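Local coordinates for KLLA0E08119p (Kluyveromyces lactis, PDB 3VA7), which probably carboxylates urea to urea-1-carboxylate with bicarbonate, ATP and a biotin cofactor, the first step of urea breakdown by the allophanate route, at residues I569-K572 against R573-L577. Numbering follows the deposited sequence.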
ATOM      1  N   ILE A 569     -27.712   0.870 -16.284  1.00 49.67           N
ATOM      2  CA  ILE A 569     -27.667   2.132 -17.003  1.00 50.57           C
ATOM      3  C   ILE A 569     -26.544   2.220 -18.015  1.00 51.51           C
ATOM      4  O   ILE A 569     -25.397   2.032 -17.655  1.00 51.36           O
ATOM      5  CB  ILE A 569     -27.520   3.253 -16.019  1.00 50.89           C
ATOM      6  CG1 ILE A 569     -28.739   3.206 -15.121  1.00 50.91           C
ATOM      7  CG2 ILE A 569     -27.355   4.621 -16.749  1.00 49.51           C
ATOM      8  CD1 ILE A 569     -28.339   3.140 -13.737  1.00 54.15           C
ATOM      9  N   GLU A 570     -26.897   2.536 -19.268  1.00 53.25           N
ATOM     10  CA  GLU A 570     -25.952   2.784 -20.385  1.00 54.98           C
ATOM     11  C   GLU A 570     -25.324   4.194 -20.356  1.00 54.74           C
ATOM     12  O   GLU A 570     -26.028   5.185 -20.398  1.00 55.20           O
ATOM     13  CB  GLU A 570     -26.651   2.544 -21.736  1.00 55.77           C
ATOM     14  CG  GLU A 570     -26.605   1.079 -22.276  1.00 60.18           C
ATOM     15  CD  GLU A 570     -27.795   0.738 -23.216  1.00 68.08           C
ATOM     16  OE1 GLU A 570     -27.563   0.136 -24.311  1.00 69.31           O
ATOM     17  OE2 GLU A 570     -28.969   1.076 -22.854  1.00 70.71           O
ATOM     18  N   VAL A 571     -23.995   4.269 -20.277  1.00 55.05           N
ATOM     19  CA  VAL A 571     -23.267   5.544 -20.084  1.00 54.78           C
ATOM     20  C   VAL A 571     -22.525   5.881 -21.366  1.00 55.24           C
ATOM     21  O   VAL A 571     -22.007   4.992 -22.060  1.00 54.56           O
ATOM     22  CB  VAL A 571     -22.264   5.486 -18.880  1.00 54.99           C
ATOM     23  CG1 VAL A 571     -21.346   6.689 -18.870  1.00 54.44           C
ATOM     24  CG2 VAL A 571     -22.985   5.393 -17.539  1.00 52.92           C
ATOM     25  N   LYS A 572     -22.465   7.164 -21.693  1.00 56.17           N
ATOM     26  CA  LYS A 572     -22.038   7.516 -23.049  1.00 57.08           C
ATOM     27  C   LYS A 572     -20.553   7.881 -23.255  1.00 56.74           C
ATOM     28  O   LYS A 572     -19.903   7.317 -24.143  1.00 57.98           O
ATOM     29  CB  LYS A 572     -23.005   8.520 -23.718  1.00 56.87           C
ATOM     30  CG  LYS A 572     -23.892   7.869 -24.803  1.00 59.26           C
ATOM     31  CD  LYS A 572     -24.997   8.803 -25.416  1.00 62.48           C
ATOM     32  CE  LYS A 572     -24.558  10.272 -25.657  1.00 63.07           C
ATOM     33  NZ  LYS A 572     -24.823  11.137 -24.455  1.00 63.13           N
ATOM     34  N   ARG A 573     -20.016   8.805 -22.473  1.00 55.24           N
ATOM     35  CA  ARG A 573     -18.726   9.421 -22.835  1.00 54.81           C
ATOM     36  C   ARG A 573     -18.960  10.892 -22.882  1.00 53.85           C
ATOM     37  O   ARG A 573     -19.734  11.378 -23.713  1.00 53.76           O
ATOM     38  CB  ARG A 573     -18.161   8.978 -24.188  1.00 54.78           C
ATOM     39  CG  ARG A 573     -16.988   9.851 -24.624  1.00 57.88           C
ATOM     40  CD  ARG A 573     -16.265   9.301 -25.831  1.00 64.70           C
ATOM     41  NE  ARG A 573     -15.061  10.092 -26.109  1.00 72.23           N
ATOM     42  CZ  ARG A 573     -14.366  10.078 -27.262  1.00 75.86           C
ATOM     43  NH1 ARG A 573     -14.751   9.314 -28.299  1.00 75.75           N
ATOM     44  NH2 ARG A 573     -13.271  10.841 -27.385  1.00 75.37           N
ATOM     45  N   GLY A 574     -18.298  11.599 -21.976  1.00 52.84           N
ATOM     46  CA  GLY A 574     -18.747  12.920 -21.600  1.00 52.06           C
ATOM     47  C   GLY A 574     -19.817  12.824 -20.520  1.00 51.82           C
ATOM     48  O   GLY A 574     -20.221  13.840 -19.970  1.00 51.43           O
ATOM     49  N   ASP A 575     -20.276  11.617 -20.188  1.00 51.86           N
ATOM     50  CA  ASP A 575     -21.286  11.504 -19.144  1.00 52.66           C
ATOM     51  C   ASP A 575     -20.747  11.784 -17.735  1.00 52.14           C
ATOM     52  O   ASP A 575     -19.667  11.361 -17.357  1.00 51.94           O
ATOM     53  CB  ASP A 575     -21.951  10.139 -19.166  1.00 53.20           C
ATOM     54  CG  ASP A 575     -23.054  10.021 -20.209  1.00 56.66           C
ATOM     55  OD1 ASP A 575     -23.252  10.995 -21.018  1.00 57.75           O
ATOM     56  OD2 ASP A 575     -23.716   8.929 -20.200  1.00 55.94           O
ATOM     57  N   ILE A 576     -21.508  12.513 -16.954  1.00 51.97           N
ATOM     58  CA  ILE A 576     -21.185  12.617 -15.565  1.00 52.28           C
ATOM     59  C   ILE A 576     -22.217  11.852 -14.736  1.00 52.69           C
ATOM     60  O   ILE A 576     -23.404  12.232 -14.671  1.00 52.50           O
ATOM     61  CB  ILE A 576     -21.051  14.071 -15.123  1.00 52.14           C
ATOM     62  CG1 ILE A 576     -19.837  14.695 -15.831  1.00 52.76           C
ATOM     63  CG2 ILE A 576     -20.992  14.157 -13.587  1.00 51.56           C
ATOM     64  CD1 ILE A 576     -19.940  16.184 -16.044  1.00 51.86           C
ATOM     65  N   LEU A 577     -21.731  10.761 -14.135  1.00 52.99           N
ATOM     66  CA  LEU A 577     -22.454   9.984 -13.123  1.00 53.11           C
ATOM     67  C   LEU A 577     -22.138  10.595 -11.802  1.00 51.94           C
ATOM     68  O   LEU A 577     -21.008  10.937 -11.540  1.00 53.43           O
ATOM     69  CB  LEU A 577     -22.027   8.507 -13.148  1.00 53.58           C
ATOM     70  CG  LEU A 577     -22.507   7.522 -12.058  1.00 56.19           C
ATOM     71  CD1 LEU A 577     -24.016   7.343 -12.032  1.00 56.44           C
ATOM     72  CD2 LEU A 577     -21.831   6.148 -12.236  1.00 56.86           C
TER
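The carboxylate of D575 reaches back across the turn to K572, and one hydrogen bond holds it there: K572 N donates to D575 OD2 at 2.6 Å, with an N-H...O angle of 157°. The amide comes in from well above the carboxylate plane, 71° out of it, so the group presents a face to the backbone. What puts it there is the first torsion of D575, with CG anti to its carbonyl carbon and beside its N (chi1 -81°). The other oxygen, OD1, accepts from the side-chain amide of N559, which helps fix the carboxylate's rotation.

The charged pairing is looser. K572 bends its chain at the last two torsions and brings NZ to 3.8 Å from D575 OD1, a long salt bridge between an exposed lysine and a buried carboxylate.

All this happens in the connection between strand 569-571, at the margin of one antiparallel sheet, and strand 576-582, inside another, in subdomains A and B of the carboxyltransferase domain. G574, with a positive phi, helps the chain swing from one to the other.

The nonpolar side is mainly V571, whose CG1 lies 3.5 Å from D575 CB as the two side chains pass in opposite directions; K572 CB adds to it from its own side, near the D575 carboxylate carbon. V571 also packs on F541 and I547. An alanine in place of D575 would keep CB but would probably leave the K572 amide without its acceptor within the turn, and NZ without its counter-charge there. The side chain of R573, extended from CG to NE, touches K474 in a nearby loop.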